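Local atomic coordinates of putative immunoglobulin-blocking virulence protein (Mycoplasma mycoides subsp. capri, PDB entry 7ADK), a protein that probably binds host antibodies and, in complex with a partner lipoprotein, contributes to blocking or disarming immunoglobulins. Residues A462-L467 and T488-A493; F556-F561 and S612-I617; E640-N645 and K676-N681. All coordinates share one frame; numbering follows the deposited sequence.

Contact 1 (A462-L467 and T488-A493); sequences AFKDIL and TASLIA
Apolar packing between Leu467 and Ile492 forms one half of this junction, in which the short helix 464-467 rests against the loop that follows strand 473-481. CD2 of Leu467 comes 3.8 Å from CG2 of Ile492, and CB and CG of the leucine lie almost as near, so this one methyl is met by three atoms of the leucine. The same Leu467 CD2 also reaches Ser490 CB at 3.9 Å, bridging from one residue of the loop to the next but one.

Close approaches of carbon to oxygen make up most of the rest, without a hydrogen bond between the segments. Ser490 OG sits at the start of the helix, 3.5 Å from both CB of Phe463, the N-cap residue, and the backbone N of Lys464. With CG anti to its carbonyl carbon (chi1 -69°) and every later torsion extended, Lys464 runs alongside the loop: CG passes over Ser490, and CE lies 3.3 Å from the carbonyl O of Ala489. Its ammonium continues past the loop to a salt bridge with Asp557.

At the same helix end, the Phe463 N is hydrogen-bonded to Glu680 of the lipoprotein chain, which also packs on Lys464 and Ser490. In the first turn, the carbonyl O of Phe463 accepts from both Ile466 N and Leu467 N.

The chemistry implies that the segments meet by van der Waals contact alone, while the polar bonds of Phe463 N and Lys464 NZ go to the partner chain and to the neighbouring loop.

Contact 2 (F556-F561 and S612-I617); sequences FDQEDF and SRVTGI
Phe561 lays one face of its ring against Ile617, whose CG1 stands 4.1 Å from the centroid and only 8° off the ring normal, a CH-pi contact over the centre. With CG anti to the backbone N (chi1 -170°), the ring reaches across to the 614-617 turn. Val614 crosses this side chain at about a right angle and touches it nearer the root, its CG2 being 3.4 Å from Phe561 CB, while Gly616 CA approaches the ring obliquely. Beyond the two segments, Tyr566 meets Phe561 edge-to-face and Ile569 of helix 567-579 packs on both Phe561 and Ile617.

Gln558 takes a different path. Its chain bends at the second torsion, which brings the amide over the opposing backbone: OE1 accepts the N-H of Thr615 at 3.1 Å in a nearly straight bond (173°), with the donor tilted out of the carbonyl plane. Thr615 OG1 adds a weak second bond to the same oxygen.

Asp557 and Arg613 cross obliquely. Asp557 OD1 lies 3.5 Å from the aliphatic CD of Arg613, whereas the charged groups themselves do not meet; OD2 is engaged elsewhere. OD1 also receives Gln558 N within its own segment, and Asp560 OD2 takes Asp557 N at 2.9 Å, bonds that tie the two carboxylates to the backbone of their own segment.

A glutamine amide thus fastens the type I turn Val614-Ile617 beside the CH-pi contact of Phe561 with Ile617. These are the loops leaving strands 553-555 and 608-610, neighbours in a parallel sheet, an arrangement consistent with stacked turns of a leucine-rich-repeat-like solenoid.

Contact 3 (E640-N645 and K676-N681); sequences ELTLYN and KIHFSN
Glu640 to Leu643 pair in register with Lys676 to Phe679 as adjacent parallel strands, their axes 4.5 Å apart and 17° from exact alignment. They are the last two members of a five-stranded parallel sheet whose strands follow chain order, consistent with a leucine-rich-repeat-like solenoid, as the Leu-x-Leu spacing of Leu641 and Leu643 also suggests; strand 676-679 is outermost within this chain. Leu641 and Leu643 use both their N-H and C=O groups, bonding alternately to Lys676 O, His678 N, His678 O and Ser680 N. This is the staggered pattern of parallel strands, filled in by CA-H...O contacts.

One face carries Leu641, Leu643, Ile677 and Phe679. Leu643 and Phe679 lie side by side and point the same way, with Leu643 CD1 at 3.7 Å from Phe679 CE1; Ile677 CG2 lies farther from the same methyl. Tyr707 of helix 698-709 touches both Leu643 and Ile677.

The other face is polar. The extended Glu640 chain, its CG anti to the backbone N (chi1 -170°), crosses to the His678 imidazole, where NE2 donates to OE1 at 2.8 Å. The acceptor lies in the ring plane but is met from above the carboxylate, and the N-H...O angle is bent to 135°. Such a carboxylate would tend to favour a protonated ring. Thr642 flanks the histidine, OG1 lying 3.7 Å from His678 CB.

Past the strands, Asn645 and Asn681 cross with their amide planes steeply turned, each bonded by its side chain to Asn684 of the same chain, and Asn645 O also receives Ser685 OG of the lipoprotein chain. At the strand end Leu643 O is gripped twice by one residue, by Ser680 N at 3.0 Å and Ser680 OG at 3.2 Å.

How the contacts relate
The three contacts follow one another along the chain without interleaving and form a row down one flank of the protein. Contact 1 adjoins strands 448-454 and 473-481 of the mixed eight-stranded sheet; contact 2 lies in loops leaving the separate five-stranded parallel sheet, and contact 3 on its last two strands. Contacts 1 and 2, centres about 16 Å apart, are joined by the Lys464-Asp557 salt bridge and by Ala489 packing on Arg613. Between contacts 2 and 3, centres about 13 Å apart, Ser612 and Thr615 touch Thr642, Tyr644 and Ser680. Contacts 1 and 3 do not touch. The lipoprotein chain touches all three, consistent with these loops forming part of the interface with it.

Contact 1 (A462-L467 and T488-A493)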
loop_
_atom_site.group_PDB
_atom_site.type_symbol
_atom_site.label_atom_id
_atom_site.label_comp_id
_atom_site.label_asym_id
_atom_site.label_seq_id
_atom_site.Cartn_x
_atom_site.Cartn_y
_atom_site.Cartn_z
ATOM N N ALA A 462 -9.869 13.407 -17.996
ATOM C CA ALA A 462 -9.917 13.093 -19.412
ATOM C C ALA A 462 -8.958 13.965 -20.229
ATOM O O ALA A 462 -8.769 15.143 -19.930
ATOM C CB ALA A 462 -11.362 13.235 -19.884
ATOM N N PHE A 463 -8.397 13.414 -21.311
ATOM C CA PHE A 463 -7.486 14.116 -22.225
ATOM C C PHE A 463 -7.823 13.959 -23.715
ATOM O O PHE A 463 -7.216 14.663 -24.518
ATOM C CB PHE A 463 -6.026 13.729 -21.947
ATOM C CG PHE A 463 -5.492 14.199 -20.622
ATOM C CD1 PHE A 463 -5.073 15.528 -20.496
ATOM C CD2 PHE A 463 -5.421 13.340 -19.519
ATOM C CE1 PHE A 463 -4.623 16.009 -19.267
ATOM C CE2 PHE A 463 -4.950 13.814 -18.290
ATOM C CZ PHE A 463 -4.564 15.155 -18.161
ATOM N N LYS A 464 -8.802 13.127 -24.113
ATOM C CA LYS A 464 -9.171 12.913 -25.527
ATOM C C LYS A 464 -9.571 14.213 -26.241
ATOM O O LYS A 464 -9.250 14.378 -27.411
ATOM C CB LYS A 464 -10.270 11.833 -25.671
ATOM C CG LYS A 464 -9.827 10.402 -25.326
ATOM C CD LYS A 464 -10.879 9.337 -25.673
ATOM C CE LYS A 464 -10.417 7.907 -25.348
ATOM N NZ LYS A 464 -11.419 6.867 -25.690
ATOM N N ASP A 465 -10.168 15.175 -25.537
ATOM C CA ASP A 465 -10.526 16.497 -26.071
ATOM C C ASP A 465 -9.323 17.445 -26.261
ATOM O O ASP A 465 -9.347 18.311 -27.131
ATOM C CB ASP A 465 -11.571 17.148 -25.157
ATOM C CG ASP A 465 -12.864 16.345 -24.989
ATOM O OD1 ASP A 465 -13.165 15.447 -25.811
ATOM O OD2 ASP A 465 -13.613 16.625 -24.028
ATOM N N ILE A 466 -8.268 17.276 -25.466
ATOM C CA ILE A 466 -7.034 18.075 -25.505
ATOM C C ILE A 466 -6.054 17.503 -26.533
ATOM O O ILE A 466 -5.591 18.217 -27.418
ATOM C CB ILE A 466 -6.409 18.153 -24.089
ATOM C CG1 ILE A 466 -7.334 18.895 -23.107
ATOM C CG2 ILE A 466 -5.047 18.855 -24.127
ATOM C CD1 ILE A 466 -7.022 18.636 -21.646
ATOM N N LEU A 467 -5.756 16.207 -26.443
ATOM C CA LEU A 467 -4.909 15.510 -27.409
ATOM C C LEU A 467 -5.511 15.547 -28.819
ATOM O O LEU A 467 -4.775 15.709 -29.782
ATOM C CB LEU A 467 -4.661 14.070 -26.924
ATOM C CG LEU A 467 -3.341 13.818 -26.170
ATOM C CD1 LEU A 467 -3.003 14.867 -25.120
ATOM C CD2 LEU A 467 -3.414 12.473 -25.469
ATOM N N THR A 488 -3.728 5.729 -19.115
ATOM C CA THR A 488 -3.296 5.900 -20.515
ATOM C C THR A 488 -4.432 5.733 -21.540
ATOM O O THR A 488 -4.189 5.440 -22.710
ATOM C CB THR A 488 -2.172 4.907 -20.833
ATOM O OG1 THR A 488 -2.637 3.615 -20.543
ATOM C CG2 THR A 488 -0.930 5.154 -20.026
ATOM N N ALA A 489 -5.696 5.897 -21.136
ATOM C CA ALA A 489 -6.874 5.620 -21.964
ATOM C C ALA A 489 -7.092 6.558 -23.165
ATOM O O ALA A 489 -7.900 6.254 -24.037
ATOM C CB ALA A 489 -8.099 5.633 -21.059
ATOM N N SER A 490 -6.413 7.705 -23.231
ATOM C CA SER A 490 -6.510 8.634 -24.364
ATOM C C SER A 490 -5.818 8.113 -25.628
ATOM O O SER A 490 -4.727 7.551 -25.557
ATOM C CB SER A 490 -5.982 10.001 -23.975
ATOM O OG SER A 490 -6.799 10.495 -22.950
ATOM N N LEU A 491 -6.457 8.293 -26.794
ATOM C CA LEU A 491 -6.091 7.649 -28.063
ATOM C C LEU A 491 -5.913 8.688 -29.184
ATOM O O LEU A 491 -6.712 9.616 -29.307
ATOM C CB LEU A 491 -7.148 6.573 -28.374
ATOM C CG LEU A 491 -6.925 5.793 -29.679
ATOM C CD1 LEU A 491 -7.336 4.335 -29.529
ATOM C CD2 LEU A 491 -7.702 6.396 -30.839
ATOM N N ILE A 492 -4.844 8.535 -29.968
ATOM C CA ILE A 492 -4.285 9.551 -30.884
ATOM C C ILE A 492 -4.030 8.996 -32.298
ATOM O O ILE A 492 -3.115 9.432 -32.982
ATOM C CB ILE A 492 -3.053 10.258 -30.248
ATOM C CG1 ILE A 492 -1.885 9.298 -29.935
ATOM C CG2 ILE A 492 -3.471 11.029 -28.993
ATOM C CD1 ILE A 492 -0.669 9.924 -29.265
ATOM N N ALA A 493 -4.826 8.012 -32.734
ATOM C CA ALA A 493 -4.592 7.280 -33.985
ATOM C C ALA A 493 -4.908 8.033 -35.293
ATOM O O ALA A 493 -4.204 7.834 -36.280
ATOM C CB ALA A 493 -5.421 5.995 -33.952
#

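Contact 2 (F556-F561 and S612-I617)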
loop_
_atom_site.group_PDB
_atom_site.type_symbol
_atom_site.label_atom_id
_atom_site.label_comp_id
_atom_site.label_asym_id
_atom_site.label_seq_id
_atom_site.Cartn_x
_atom_site.Cartn_y
_atom_site.Cartn_z
ATOM N N PHE A 556 -7.194 -3.005 -25.483
ATOM C CA PHE A 556 -8.099 -2.480 -26.505
ATOM C C PHE A 556 -9.274 -1.703 -25.888
ATOM O O PHE A 556 -9.687 -1.990 -24.766
ATOM C CB PHE A 556 -8.530 -3.625 -27.420
ATOM C CG PHE A 556 -7.376 -4.208 -28.209
ATOM C CD1 PHE A 556 -7.019 -3.635 -29.440
ATOM C CD2 PHE A 556 -6.640 -5.295 -27.711
ATOM C CE1 PHE A 556 -5.951 -4.160 -30.183
ATOM C CE2 PHE A 556 -5.571 -5.821 -28.455
ATOM C CZ PHE A 556 -5.227 -5.257 -29.691
ATOM N N ASP A 557 -9.801 -0.711 -26.600
ATOM C CA ASP A 557 -10.888 0.153 -26.134
ATOM C C ASP A 557 -12.227 -0.226 -26.797
ATOM O O ASP A 557 -12.281 -1.051 -27.709
ATOM C CB ASP A 557 -10.495 1.637 -26.298
ATOM C CG ASP A 557 -11.173 2.584 -25.288
ATOM O OD1 ASP A 557 -12.095 2.154 -24.558
ATOM O OD2 ASP A 557 -10.766 3.767 -25.201
ATOM N N GLN A 558 -13.345 0.322 -26.326
ATOM C CA GLN A 558 -14.677 -0.130 -26.750
ATOM C C GLN A 558 -14.969 0.077 -28.240
ATOM O O GLN A 558 -15.593 -0.777 -28.858
ATOM C CB GLN A 558 -15.773 0.522 -25.902
ATOM C CG GLN A 558 -17.185 -0.013 -26.186
ATOM C CD GLN A 558 -17.329 -1.529 -26.019
ATOM O OE1 GLN A 558 -17.598 -2.058 -24.954
ATOM N NE2 GLN A 558 -17.177 -2.299 -27.065
ATOM N N GLU A 559 -14.495 1.171 -28.824
ATOM C CA GLU A 559 -14.640 1.521 -30.237
ATOM C C GLU A 559 -13.816 0.638 -31.205
ATOM O O GLU A 559 -13.855 0.836 -32.419
ATOM C CB GLU A 559 -14.365 3.027 -30.409
ATOM C CG GLU A 559 -13.012 3.555 -29.882
ATOM C CD GLU A 559 -13.090 4.197 -28.481
ATOM O OE1 GLU A 559 -13.780 3.656 -27.597
ATOM O OE2 GLU A 559 -12.480 5.264 -28.260
ATOM N N ASP A 560 -13.087 -0.361 -30.700
ATOM C CA ASP A 560 -12.294 -1.331 -31.473
ATOM C C ASP A 560 -13.046 -2.645 -31.766
ATOM O O ASP A 560 -12.456 -3.594 -32.272
ATOM C CB ASP A 560 -10.954 -1.600 -30.765
ATOM C CG ASP A 560 -10.131 -0.354 -30.416
ATOM O OD1 ASP A 560 -10.197 0.654 -31.150
ATOM O OD2 ASP A 560 -9.352 -0.402 -29.440
ATOM N N PHE A 561 -14.342 -2.728 -31.452
ATOM C CA PHE A 561 -15.149 -3.947 -31.540
ATOM C C PHE A 561 -16.624 -3.646 -31.893
ATOM O O PHE A 561 -17.548 -4.088 -31.215
ATOM C CB PHE A 561 -14.957 -4.720 -30.227
ATOM C CG PHE A 561 -15.506 -6.130 -30.197
ATOM C CD1 PHE A 561 -14.877 -7.147 -30.934
ATOM C CD2 PHE A 561 -16.657 -6.428 -29.446
ATOM C CE1 PHE A 561 -15.405 -8.441 -30.937
ATOM C CE2 PHE A 561 -17.195 -7.716 -29.468
ATOM C CZ PHE A 561 -16.569 -8.723 -30.209
ATOM N N SER A 612 -10.914 -5.311 -20.490
ATOM C CA SER A 612 -11.810 -4.649 -19.529
ATOM C C SER A 612 -12.650 -3.495 -20.091
ATOM O O SER A 612 -13.752 -3.243 -19.617
ATOM C CB SER A 612 -11.001 -4.081 -18.373
ATOM O OG SER A 612 -10.252 -5.094 -17.762
ATOM N N ARG A 613 -12.160 -2.774 -21.102
ATOM C CA ARG A 613 -12.911 -1.679 -21.733
ATOM C C ARG A 613 -13.863 -2.160 -22.829
ATOM O O ARG A 613 -14.708 -1.381 -23.238
ATOM C CB ARG A 613 -11.956 -0.622 -22.294
ATOM C CG ARG A 613 -11.039 0.031 -21.260
ATOM C CD ARG A 613 -10.045 0.936 -21.970
ATOM N NE ARG A 613 -9.019 1.463 -21.071
ATOM C CZ ARG A 613 -7.827 1.909 -21.407
ATOM N NH1 ARG A 613 -7.408 1.922 -22.627
ATOM N NH2 ARG A 613 -7.018 2.347 -20.512
ATOM N N VAL A 614 -13.755 -3.401 -23.310
ATOM C CA VAL A 614 -14.466 -3.901 -24.497
ATOM C C VAL A 614 -15.333 -5.099 -24.135
ATOM O O VAL A 614 -14.897 -6.246 -24.078
ATOM C CB VAL A 614 -13.504 -4.101 -25.681
ATOM C CG1 VAL A 614 -12.241 -4.902 -25.387
ATOM C CG2 VAL A 614 -14.186 -4.720 -26.890
ATOM N N THR A 615 -16.601 -4.818 -23.843
ATOM C CA THR A 615 -17.455 -5.682 -23.012
ATOM C C THR A 615 -17.961 -6.952 -23.698
ATOM O O THR A 615 -18.444 -7.856 -23.019
ATOM C CB THR A 615 -18.648 -4.900 -22.435
ATOM O OG1 THR A 615 -19.546 -4.505 -23.446
ATOM C CG2 THR A 615 -18.209 -3.643 -21.694
ATOM N N GLY A 616 -17.874 -7.051 -25.029
ATOM C CA GLY A 616 -18.362 -8.219 -25.772
ATOM C C GLY A 616 -17.438 -9.443 -25.770
ATOM O O GLY A 616 -17.906 -10.563 -25.949
ATOM N N ILE A 617 -16.139 -9.267 -25.530
ATOM C CA ILE A 617 -15.138 -10.337 -25.588
ATOM C C ILE A 617 -15.171 -11.191 -24.312
ATOM O O ILE A 617 -15.051 -10.675 -23.200
ATOM C CB ILE A 617 -13.735 -9.754 -25.859
ATOM C CG1 ILE A 617 -13.733 -8.945 -27.165
ATOM C CG2 ILE A 617 -12.672 -10.858 -25.932
ATOM C CD1 ILE A 617 -12.455 -8.180 -27.422
#

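Contact 3 (E640-N645 and K676-N681)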
loop_
_atom_site.group_PDB
_atom_site.type_symbol
_atom_site.label_atom_id
_atom_site.label_comp_id
_atom_site.label_asym_id
_atom_site.label_seq_id
_atom_site.Cartn_x
_atom_site.Cartn_y
_atom_site.Cartn_z
ATOM N N GLU A 640 -1.307 -13.703 -19.333
ATOM C CA GLU A 640 -2.366 -13.055 -18.577
ATOM C C GLU A 640 -3.479 -12.550 -19.494
ATOM O O GLU A 640 -3.210 -12.029 -20.575
ATOM C CB GLU A 640 -1.745 -11.928 -17.758
ATOM C CG GLU A 640 -2.698 -11.320 -16.743
ATOM C CD GLU A 640 -1.912 -10.567 -15.671
ATOM O OE1 GLU A 640 -2.085 -10.848 -14.466
ATOM O OE2 GLU A 640 -1.093 -9.696 -16.022
ATOM N N LEU A 641 -4.726 -12.682 -19.042
ATOM C CA LEU A 641 -5.930 -12.299 -19.762
ATOM C C LEU A 641 -6.925 -11.639 -18.815
ATOM O O LEU A 641 -7.508 -12.310 -17.981
ATOM C CB LEU A 641 -6.526 -13.563 -20.403
ATOM C CG LEU A 641 -7.851 -13.344 -21.146
ATOM C CD1 LEU A 641 -7.664 -12.485 -22.388
ATOM C CD2 LEU A 641 -8.462 -14.678 -21.537
ATOM N N THR A 642 -7.169 -10.349 -18.968
ATOM C CA THR A 642 -8.226 -9.649 -18.232
ATOM C C THR A 642 -9.454 -9.481 -19.120
ATOM O O THR A 642 -9.350 -9.079 -20.271
ATOM C CB THR A 642 -7.759 -8.311 -17.651
ATOM O OG1 THR A 642 -6.553 -8.455 -16.944
ATOM C CG2 THR A 642 -8.787 -7.758 -16.676
ATOM N N LEU A 643 -10.619 -9.818 -18.580
ATOM C CA LEU A 643 -11.915 -9.804 -19.221
ATOM C C LEU A 643 -12.850 -8.848 -18.487
ATOM O O LEU A 643 -12.827 -8.731 -17.265
ATOM C CB LEU A 643 -12.472 -11.233 -19.224
ATOM C CG LEU A 643 -11.682 -12.241 -20.064
ATOM C CD1 LEU A 643 -12.221 -13.643 -19.862
ATOM C CD2 LEU A 643 -11.727 -11.893 -21.539
ATOM N N TYR A 644 -13.739 -8.207 -19.220
ATOM C CA TYR A 644 -14.859 -7.523 -18.611
ATOM C C TYR A 644 -15.830 -8.504 -17.954
ATOM O O TYR A 644 -16.249 -9.475 -18.588
ATOM C CB TYR A 644 -15.558 -6.667 -19.644
ATOM C CG TYR A 644 -16.731 -5.927 -19.066
ATOM C CD1 TYR A 644 -16.510 -4.818 -18.238
ATOM C CD2 TYR A 644 -18.038 -6.369 -19.321
ATOM C CE1 TYR A 644 -17.597 -4.123 -17.704
ATOM C CE2 TYR A 644 -19.127 -5.662 -18.802
ATOM C CZ TYR A 644 -18.904 -4.526 -18.008
ATOM O OH TYR A 644 -19.938 -3.788 -17.566
ATOM N N ASN A 645 -16.243 -8.226 -16.712
ATOM C CA ASN A 645 -17.443 -8.815 -16.128
ATOM C C ASN A 645 -18.169 -7.868 -15.167
ATOM O O ASN A 645 -17.562 -7.013 -14.537
ATOM C CB ASN A 645 -17.143 -10.170 -15.478
ATOM C CG ASN A 645 -18.401 -10.999 -15.350
ATOM O OD1 ASN A 645 -19.366 -10.827 -16.074
ATOM N ND2 ASN A 645 -18.469 -11.891 -14.417
ATOM N N LYS A 676 -2.589 -16.555 -15.916
ATOM C CA LYS A 676 -3.691 -15.923 -15.167
ATOM C C LYS A 676 -4.874 -15.509 -16.034
ATOM O O LYS A 676 -4.718 -15.045 -17.158
ATOM C CB LYS A 676 -3.192 -14.723 -14.354
ATOM C CG LYS A 676 -2.359 -15.146 -13.153
ATOM C CD LYS A 676 -2.032 -13.969 -12.237
ATOM C CE LYS A 676 -1.209 -14.445 -11.042
ATOM N NZ LYS A 676 -0.926 -13.363 -10.092
ATOM N N ILE A 677 -6.077 -15.631 -15.484
ATOM C CA ILE A 677 -7.281 -14.960 -15.958
ATOM C C ILE A 677 -7.749 -14.026 -14.845
ATOM O O ILE A 677 -7.685 -14.375 -13.672
ATOM C CB ILE A 677 -8.369 -15.949 -16.431
ATOM C CG1 ILE A 677 -7.897 -16.783 -17.632
ATOM C CG2 ILE A 677 -9.655 -15.201 -16.806
ATOM C CD1 ILE A 677 -8.788 -17.964 -17.959
ATOM N N HIS A 678 -8.216 -12.846 -15.222
ATOM C CA HIS A 678 -8.750 -11.802 -14.344
ATOM C C HIS A 678 -10.091 -11.282 -14.855
ATOM O O HIS A 678 -10.364 -11.341 -16.048
ATOM C CB HIS A 678 -7.784 -10.623 -14.270
ATOM C CG HIS A 678 -6.534 -10.839 -13.481
ATOM N ND1 HIS A 678 -6.416 -10.733 -12.095
ATOM C CD2 HIS A 678 -5.304 -11.015 -14.016
ATOM C CE1 HIS A 678 -5.108 -10.851 -11.831
ATOM N NE2 HIS A 678 -4.424 -11.026 -12.968
ATOM N N PHE A 679 -10.893 -10.681 -13.986
ATOM C CA PHE A 679 -12.142 -10.013 -14.350
ATOM C C PHE A 679 -12.218 -8.602 -13.771
ATOM O O PHE A 679 -11.756 -8.370 -12.658
ATOM C CB PHE A 679 -13.335 -10.858 -13.909
ATOM C CG PHE A 679 -13.459 -12.199 -14.587
ATOM C CD1 PHE A 679 -13.884 -12.257 -15.917
ATOM C CD2 PHE A 679 -13.145 -13.387 -13.911
ATOM C CE1 PHE A 679 -13.977 -13.488 -16.573
ATOM C CE2 PHE A 679 -13.229 -14.621 -14.569
ATOM C CZ PHE A 679 -13.644 -14.672 -15.904
ATOM N N SER A 680 -12.847 -7.665 -14.473
ATOM C CA SER A 680 -12.923 -6.252 -14.061
ATOM C C SER A 680 -13.581 -5.975 -12.696
ATOM O O SER A 680 -13.306 -4.952 -12.077
ATOM C CB SER A 680 -13.663 -5.454 -15.132
ATOM O OG SER A 680 -13.053 -5.612 -16.382
ATOM N N ASN A 681 -14.413 -6.885 -12.195
ATOM C CA ASN A 681 -15.118 -6.784 -10.918
ATOM C C ASN A 681 -14.406 -7.467 -9.724
ATOM O O ASN A 681 -14.361 -6.907 -8.633
ATOM C CB ASN A 681 -16.546 -7.326 -11.125
ATOM C CG ASN A 681 -16.601 -8.772 -11.557
ATOM O OD1 ASN A 681 -15.646 -9.326 -12.070
ATOM N ND2 ASN A 681 -17.677 -9.460 -11.308
#